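Local atomic coordinates of regulator of G-protein signaling 16 (PDB entry 3C7L), a protein that switches off G protein-coupled receptor signalling by accelerating GTP hydrolysis on G protein alpha subunits, including activated transducin in phototransduction. Residues A[34-39]-A[123-127]; A[47-51]-A[115-119]; A[54-58]-A[69-73]. All blocks are in the same frame, centred on the assembly; numbering follows the deposited sequence.

How the contacts relate
All three contacts are buried. Contact 2 is the central one, its middle about 3 Å from the centre of the chain, whereas the middles of contacts 1 and 3 lie about 13 and 11 Å out, on opposite sides of it. Helix 109-128 serves contacts 1 and 2, running on directly with Tyr124 N meeting Met119 O, and helix 45-57 serves contacts 2 and 3. Contact 1 also touches contact 2 through His36 with Glu49 and Leu39 with Leu48; contact 3 meets it through Ile73 and Phe50. Contact 1 is aromatic, contact 2 mixes methionine, threonine and asparagine with helix backbone, and contact 3 sets one phenylalanine beside aliphatic carbons, with the exposed Glu56 beside it.

Contact 1 (A[34-39]-A[123-127])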
# COMPACT_ATOMS: atom_id res chain seq x y z
N ALA A 34 -2.78 -3.51 -13.84
CA ALA A 34 -1.68 -4.32 -14.36
C ALA A 34 -0.69 -4.68 -13.25
O ALA A 34 -0.25 -5.83 -13.14
CB ALA A 34 -0.96 -3.57 -15.48
N PHE A 35 -0.35 -3.69 -12.43
CA PHE A 35 0.60 -3.91 -11.35
C PHE A 35 0.01 -4.85 -10.29
O PHE A 35 0.72 -5.67 -9.72
CB PHE A 35 1.02 -2.58 -10.72
CG PHE A 35 2.16 -2.70 -9.74
CD1 PHE A 35 3.29 -3.45 -10.05
CD2 PHE A 35 2.11 -2.04 -8.51
CE1 PHE A 35 4.36 -3.55 -9.15
CE2 PHE A 35 3.17 -2.13 -7.60
CZ PHE A 35 4.30 -2.88 -7.92
N HIS A 36 -1.29 -4.73 -10.02
CA HIS A 36 -1.93 -5.59 -9.02
C HIS A 36 -1.82 -7.05 -9.46
O HIS A 36 -1.48 -7.92 -8.66
CB HIS A 36 -3.40 -5.19 -8.83
CG HIS A 36 -4.09 -5.92 -7.71
ND1 HIS A 36 -4.73 -7.13 -7.89
CD2 HIS A 36 -4.18 -5.64 -6.39
CE1 HIS A 36 -5.19 -7.56 -6.73
NE2 HIS A 36 -4.87 -6.68 -5.80
N ALA A 37 -2.10 -7.31 -10.73
CA ALA A 37 -2.02 -8.67 -11.26
C ALA A 37 -0.60 -9.20 -11.19
O ALA A 37 -0.38 -10.37 -10.87
CB ALA A 37 -2.52 -8.70 -12.69
N PHE A 38 0.38 -8.34 -11.49
CA PHE A 38 1.78 -8.75 -11.44
C PHE A 38 2.13 -9.17 -10.01
O PHE A 38 2.75 -10.21 -9.79
CB PHE A 38 2.69 -7.58 -11.87
CG PHE A 38 4.15 -7.91 -11.85
CD1 PHE A 38 4.73 -8.68 -12.85
CD2 PHE A 38 4.96 -7.46 -10.80
CE1 PHE A 38 6.10 -8.99 -12.82
CE2 PHE A 38 6.32 -7.77 -10.76
CZ PHE A 38 6.89 -8.54 -11.77
N LEU A 39 1.71 -8.36 -9.04
CA LEU A 39 1.97 -8.64 -7.63
C LEU A 39 1.27 -9.90 -7.13
O LEU A 39 1.82 -10.66 -6.35
CB LEU A 39 1.54 -7.44 -6.77
CG LEU A 39 2.33 -6.15 -7.00
CD1 LEU A 39 1.85 -5.06 -6.06
CD2 LEU A 39 3.80 -6.42 -6.79
N SER A 123 9.57 -4.90 -6.63
CA SER A 123 8.55 -5.37 -7.57
C SER A 123 8.16 -4.35 -8.63
O SER A 123 7.77 -4.73 -9.74
CB SER A 123 7.30 -5.83 -6.80
OG SER A 123 6.81 -4.84 -5.91
N TYR A 124 8.26 -3.06 -8.31
CA TYR A 124 7.91 -2.01 -9.27
C TYR A 124 8.87 -2.05 -10.46
O TYR A 124 8.44 -2.11 -11.61
CB TYR A 124 7.92 -0.65 -8.57
CG TYR A 124 7.95 0.58 -9.46
CD1 TYR A 124 7.01 0.77 -10.48
CD2 TYR A 124 8.89 1.59 -9.23
CE1 TYR A 124 7.01 1.95 -11.25
CE2 TYR A 124 8.90 2.76 -9.99
CZ TYR A 124 7.96 2.93 -10.99
OH TYR A 124 7.97 4.10 -11.71
N PRO A 125 10.19 -2.01 -10.21
CA PRO A 125 11.13 -2.06 -11.33
C PRO A 125 11.02 -3.36 -12.13
O PRO A 125 11.21 -3.35 -13.34
CB PRO A 125 12.49 -1.92 -10.64
CG PRO A 125 12.17 -1.03 -9.49
CD PRO A 125 10.89 -1.64 -8.96
N ARG A 126 10.71 -4.47 -11.46
CA ARG A 126 10.59 -5.73 -12.19
C ARG A 126 9.31 -5.72 -13.04
O ARG A 126 9.26 -6.33 -14.11
CB ARG A 126 10.61 -6.93 -11.23
CG ARG A 126 12.01 -7.20 -10.67
CD ARG A 126 12.12 -8.47 -9.84
NE ARG A 126 11.41 -8.40 -8.57
CZ ARG A 126 10.18 -8.88 -8.36
NH1 ARG A 126 9.52 -9.46 -9.35
NH2 ARG A 126 9.63 -8.79 -7.16
N PHE A 127 8.29 -5.02 -12.56
CA PHE A 127 7.03 -4.92 -13.29
C PHE A 127 7.28 -4.19 -14.60
O PHE A 127 6.74 -4.56 -15.65
CB PHE A 127 5.99 -4.12 -12.49
CG PHE A 127 4.81 -3.64 -13.31
CD1 PHE A 127 3.92 -4.55 -13.88
CD2 PHE A 127 4.61 -2.28 -13.54
CE1 PHE A 127 2.84 -4.12 -14.65
CE2 PHE A 127 3.53 -1.84 -14.32
CZ PHE A 127 2.65 -2.76 -14.87
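Two backbone carbons sit over aromatic faces here: the CA of Phe127 lies 3.9 Å from the ring centroid of Phe38, close to its normal, while the CA of Phe35 lies 4.2 Å from the ring centroid of Phe127. Both meet the criteria of CH-pi contacts, so Phe127 takes part once as donor and once as acceptor. The three rings form a cluster. The edge of Phe127 is directed at the face of Phe38 in an offset edge-to-face pair, planes 60° apart, whereas Phe35 and Phe127 are inclined at 57° with CD1 of Phe35 3.6 Å from CG of Phe127. A chi1 of 164° turns the Phe127 ring away from its own N and in between these partners, far enough for CZ to come within 3.7 Å of Ala34 CB. An alanine here would remove the ring shared by Phe35, Phe38 and Ala34, and would probably leave a gap in the middle of the cluster. Nearer the start of segment 123-127, Ser123 O lies at the edge of the Phe35 ring, 3.7 Å from CE1, and Leu39 CD2 packs 3.5 Å from Ser123 OG. Arg126 NH1 approaches Phe38 CZ obliquely at 3.7 Å, but its guanidinium is held by salt bridges to Glu42 and Asp122, and Tyr124 OH is hydrogen-bonded to Trp18 O. Helix 29-40 is thus joined to the C-terminal part of helix 109-128 in the RGS domain by shape and ring orientation, the Arg126 guanidinium and Tyr124 hydroxyl finding their polar partners outside the two segments.

Contact 2 (A[47-51]-A[115-119]); sequences NLEFW and TRTLM
Segments 47-51 and 115-119 are helical throughout and run against each other at 139°, with their axes 9.5 Å apart at closest approach. The backbones come nearest at Asn47 and Thr115, whose CA atoms are 5.8 Å apart. At this point the Thr115 methyl, CG2, packs directly against the turn of Asn47: it lies 3.3 Å from Asn47 O, which also accepts the helical bond of Trp51 N, and 3.5 Å from Asn47 CB. The other branch of Thr115, OG1, is hydrogen-bonded back to Ala111 O in its own helix while lying 3.5 Å from Phe50 CD2, so the threonine presents carbon to Asn47 and oxygen to the ring. Asn47 sends its amide over toward Leu118, crossing that side chain at about a right angle, with Leu118 CD2 touching both OD1 and ND2 of Asn47. Met119 runs alongside, extended to its sulfur and then bent at chi3 (-84°), which brings CE back to 3.5 Å from Asn47 O and leaves SD 3.7 Å from Leu48 N. The same methyl reaches Trp51 CB. Beyond it, the Arg116 methylene CB lies 4.2 Å from the indole carbon CD1 of Trp51, approaching obliquely; the arginine's charged end is engaged by Glu120 and Asp23. The pairing joins helices 45-57 and 109-128 of the all-helical RGS fold. Around it, helix 29-40 packs on Leu48 and Met119, through Val32, Leu39 and Phe35 among others, and helix 63-78 meets Phe50 with Ile73 and Ile78.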
# COMPACT_ATOMS: atom_id res chain seq x y z
N ASN A 47 0.58 -5.48 -0.50
CA ASN A 47 1.34 -4.24 -0.34
C ASN A 47 0.63 -3.09 -1.04
O ASN A 47 0.52 -1.98 -0.50
CB ASN A 47 2.75 -4.39 -0.93
CG ASN A 47 3.61 -5.36 -0.14
OD1 ASN A 47 3.45 -5.49 1.08
ND2 ASN A 47 4.54 -6.03 -0.82
N LEU A 48 0.14 -3.36 -2.25
CA LEU A 48 -0.57 -2.35 -3.02
C LEU A 48 -1.95 -2.06 -2.44
O LEU A 48 -2.38 -0.91 -2.41
CB LEU A 48 -0.70 -2.81 -4.48
CG LEU A 48 -1.53 -1.92 -5.41
CD1 LEU A 48 -0.94 -0.52 -5.46
CD2 LEU A 48 -1.57 -2.54 -6.80
N GLU A 49 -2.65 -3.10 -1.99
CA GLU A 49 -3.98 -2.92 -1.42
C GLU A 49 -3.91 -2.07 -0.16
O GLU A 49 -4.76 -1.22 0.09
CB GLU A 49 -4.61 -4.29 -1.12
CG GLU A 49 -4.87 -5.08 -2.40
CD GLU A 49 -5.35 -6.50 -2.17
OE1 GLU A 49 -5.33 -6.98 -1.01
OE2 GLU A 49 -5.74 -7.14 -3.17
N PHE A 50 -2.87 -2.31 0.64
CA PHE A 50 -2.67 -1.56 1.87
C PHE A 50 -2.38 -0.10 1.57
O PHE A 50 -2.94 0.80 2.20
CB PHE A 50 -1.52 -2.17 2.67
CG PHE A 50 -1.07 -1.33 3.83
CD1 PHE A 50 -1.96 -0.97 4.83
CD2 PHE A 50 0.25 -0.90 3.92
CE1 PHE A 50 -1.55 -0.18 5.91
CE2 PHE A 50 0.67 -0.12 4.99
CZ PHE A 50 -0.23 0.24 5.99
N TRP A 51 -1.49 0.15 0.60
CA TRP A 51 -1.13 1.52 0.24
C TRP A 51 -2.38 2.28 -0.19
O TRP A 51 -2.63 3.38 0.29
CB TRP A 51 -0.11 1.51 -0.91
CG TRP A 51 0.50 2.86 -1.19
CD1 TRP A 51 1.64 3.38 -0.64
CD2 TRP A 51 -0.00 3.87 -2.08
NE1 TRP A 51 1.88 4.64 -1.13
CE2 TRP A 51 0.88 4.97 -2.02
CE3 TRP A 51 -1.12 3.95 -2.92
CZ2 TRP A 51 0.68 6.13 -2.76
CZ3 TRP A 51 -1.32 5.11 -3.67
CH2 TRP A 51 -0.42 6.18 -3.58
N THR A 115 6.05 -0.13 3.26
CA THR A 115 5.37 -0.95 2.26
C THR A 115 5.59 -0.38 0.87
O THR A 115 5.75 -1.12 -0.10
CB THR A 115 3.86 -1.06 2.57
OG1 THR A 115 3.69 -1.64 3.87
CG2 THR A 115 3.17 -1.94 1.53
N ARG A 116 5.63 0.95 0.77
CA ARG A 116 5.87 1.60 -0.51
C ARG A 116 7.26 1.19 -1.03
O ARG A 116 7.43 0.86 -2.21
CB ARG A 116 5.83 3.12 -0.37
CG ARG A 116 6.09 3.84 -1.68
CD ARG A 116 6.40 5.32 -1.49
NE ARG A 116 6.81 5.91 -2.76
CZ ARG A 116 6.06 6.72 -3.50
NH1 ARG A 116 4.84 7.08 -3.10
NH2 ARG A 116 6.52 7.16 -4.66
N THR A 117 8.25 1.22 -0.14
CA THR A 117 9.61 0.86 -0.52
C THR A 117 9.70 -0.62 -0.91
O THR A 117 10.49 -0.99 -1.79
CB THR A 117 10.60 1.16 0.62
OG1 THR A 117 10.60 2.57 0.88
CG2 THR A 117 12.01 0.73 0.24
N LEU A 118 8.89 -1.45 -0.26
CA LEU A 118 8.87 -2.87 -0.56
C LEU A 118 8.53 -3.03 -2.05
O LEU A 118 9.04 -3.91 -2.73
CB LEU A 118 7.80 -3.55 0.30
CG LEU A 118 8.06 -4.90 0.98
CD1 LEU A 118 9.39 -4.90 1.72
CD2 LEU A 118 6.92 -5.18 1.95
N MET A 119 7.67 -2.15 -2.55
CA MET A 119 7.29 -2.18 -3.96
C MET A 119 8.24 -1.37 -4.85
O MET A 119 8.83 -1.90 -5.79
CB MET A 119 5.86 -1.63 -4.15
CG MET A 119 4.76 -2.45 -3.48
SD MET A 119 3.08 -1.78 -3.76
CE MET A 119 2.98 -0.56 -2.49

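Contact 3 (A[54-58]-A[69-73]); sequences CEEFK and RAHHI
Phe57 sets the edge of its ring against the aliphatic stem of Arg69 and packs on the methyl of Ala70, joining helices 45-57 and 63-78, successive members of the four-helix bundle of the RGS fold. The evidence is in three ring or stem contacts. Arg69 CG reaches the ring edge, near its plane, 3.5 Å from Phe57 CD1; Ala70 CB lies 3.7 Å from Phe57 CE1; and Ile73 CD1 meets Phe57 CB, also at 3.7 Å, so the isoleucine supports the stem of the side chain more than its tip. The ring is directed toward the second helix because its CG stands opposite the backbone N (chi1 171°). Phe108 adds an edge-to-face partner for this ring, while Ala70 is also touched by Leu100 of helix 90-101, which ties the pair into the rest of the domain. Arg69 uses only its aliphatic part against Phe57: bends at chi2 and chi3 then carry the guanidinium away from the ring, toward the solvent-exposed Glu56. There the opposite charges probably attract each other weakly, since Glu56 OE1 stays 4.3 Å from Arg69 NE, beyond salt-bridge distance.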
# COMPACT_ATOMS: atom_id res chain seq x y z
N CYS A 54 -4.65 3.20 2.65
CA CYS A 54 -4.13 4.31 3.44
C CYS A 54 -4.51 5.64 2.79
O CYS A 54 -4.81 6.62 3.47
CB CYS A 54 -2.61 4.24 3.57
SG CYS A 54 -2.00 2.91 4.63
N GLU A 55 -4.48 5.67 1.46
CA GLU A 55 -4.82 6.86 0.70
C GLU A 55 -6.28 7.27 0.88
O GLU A 55 -6.59 8.46 0.98
CB GLU A 55 -4.55 6.64 -0.79
CG GLU A 55 -3.08 6.61 -1.14
CD GLU A 55 -2.36 7.89 -0.74
OE1 GLU A 55 -1.73 7.91 0.33
OE2 GLU A 55 -2.45 8.88 -1.49
N GLU A 56 -7.18 6.30 0.93
CA GLU A 56 -8.58 6.64 1.11
C GLU A 56 -8.85 7.01 2.58
O GLU A 56 -9.70 7.85 2.87
CB GLU A 56 -9.48 5.49 0.66
CG GLU A 56 -9.33 4.20 1.45
CD GLU A 56 -10.39 3.16 1.09
OE1 GLU A 56 -11.57 3.54 1.00
OE2 GLU A 56 -10.03 1.97 0.92
N PHE A 57 -8.09 6.40 3.49
CA PHE A 57 -8.24 6.67 4.92
C PHE A 57 -8.00 8.14 5.28
O PHE A 57 -8.72 8.71 6.09
CB PHE A 57 -7.26 5.80 5.72
CG PHE A 57 -7.18 6.14 7.19
CD1 PHE A 57 -8.23 5.85 8.05
CD2 PHE A 57 -6.05 6.76 7.71
CE1 PHE A 57 -8.16 6.16 9.40
CE2 PHE A 57 -5.96 7.09 9.06
CZ PHE A 57 -7.02 6.79 9.91
N LYS A 58 -6.98 8.74 4.68
CA LYS A 58 -6.66 10.13 4.98
C LYS A 58 -7.67 11.16 4.47
O LYS A 58 -7.57 12.34 4.80
CB LYS A 58 -5.26 10.46 4.49
CG LYS A 58 -4.18 9.86 5.36
CD LYS A 58 -2.83 10.51 5.10
CE LYS A 58 -1.77 9.99 6.05
NZ LYS A 58 -0.43 10.60 5.78
N ARG A 69 -12.45 2.87 10.40
CA ARG A 69 -11.58 2.50 9.28
C ARG A 69 -10.16 2.16 9.75
O ARG A 69 -9.56 1.19 9.28
CB ARG A 69 -11.54 3.65 8.26
CG ARG A 69 -10.55 3.46 7.13
CD ARG A 69 -10.95 2.37 6.15
NE ARG A 69 -12.01 2.81 5.25
CZ ARG A 69 -13.30 2.63 5.48
NH1 ARG A 69 -13.70 2.01 6.58
NH2 ARG A 69 -14.20 3.09 4.61
N ALA A 70 -9.63 2.94 10.69
CA ALA A 70 -8.29 2.71 11.21
C ALA A 70 -8.16 1.31 11.81
O ALA A 70 -7.15 0.62 11.63
CB ALA A 70 -7.94 3.75 12.25
N HIS A 71 -9.21 0.89 12.53
CA HIS A 71 -9.23 -0.42 13.16
C HIS A 71 -9.31 -1.54 12.13
O HIS A 71 -8.70 -2.59 12.31
CB HIS A 71 -10.41 -0.52 14.14
CG HIS A 71 -10.18 0.20 15.43
ND1 HIS A 71 -11.19 0.81 16.14
CD2 HIS A 71 -9.04 0.39 16.15
CE1 HIS A 71 -10.69 1.35 17.24
NE2 HIS A 71 -9.39 1.11 17.27
N HIS A 72 -10.07 -1.32 11.06
CA HIS A 72 -10.20 -2.32 10.01
C HIS A 72 -8.87 -2.45 9.26
O HIS A 72 -8.43 -3.55 8.96
CB HIS A 72 -11.31 -1.94 9.02
CG HIS A 72 -11.28 -2.74 7.76
ND1 HIS A 72 -11.53 -4.10 7.72
CD2 HIS A 72 -11.00 -2.38 6.48
CE1 HIS A 72 -11.40 -4.54 6.48
NE2 HIS A 72 -11.08 -3.52 5.71
N ILE A 73 -8.23 -1.32 8.97
CA ILE A 73 -6.95 -1.33 8.27
C ILE A 73 -5.89 -2.03 9.11
O ILE A 73 -5.11 -2.84 8.60
CB ILE A 73 -6.50 0.11 7.93
CG1 ILE A 73 -7.39 0.68 6.82
CG2 ILE A 73 -5.02 0.13 7.51
CD1 ILE A 73 -7.09 2.13 6.44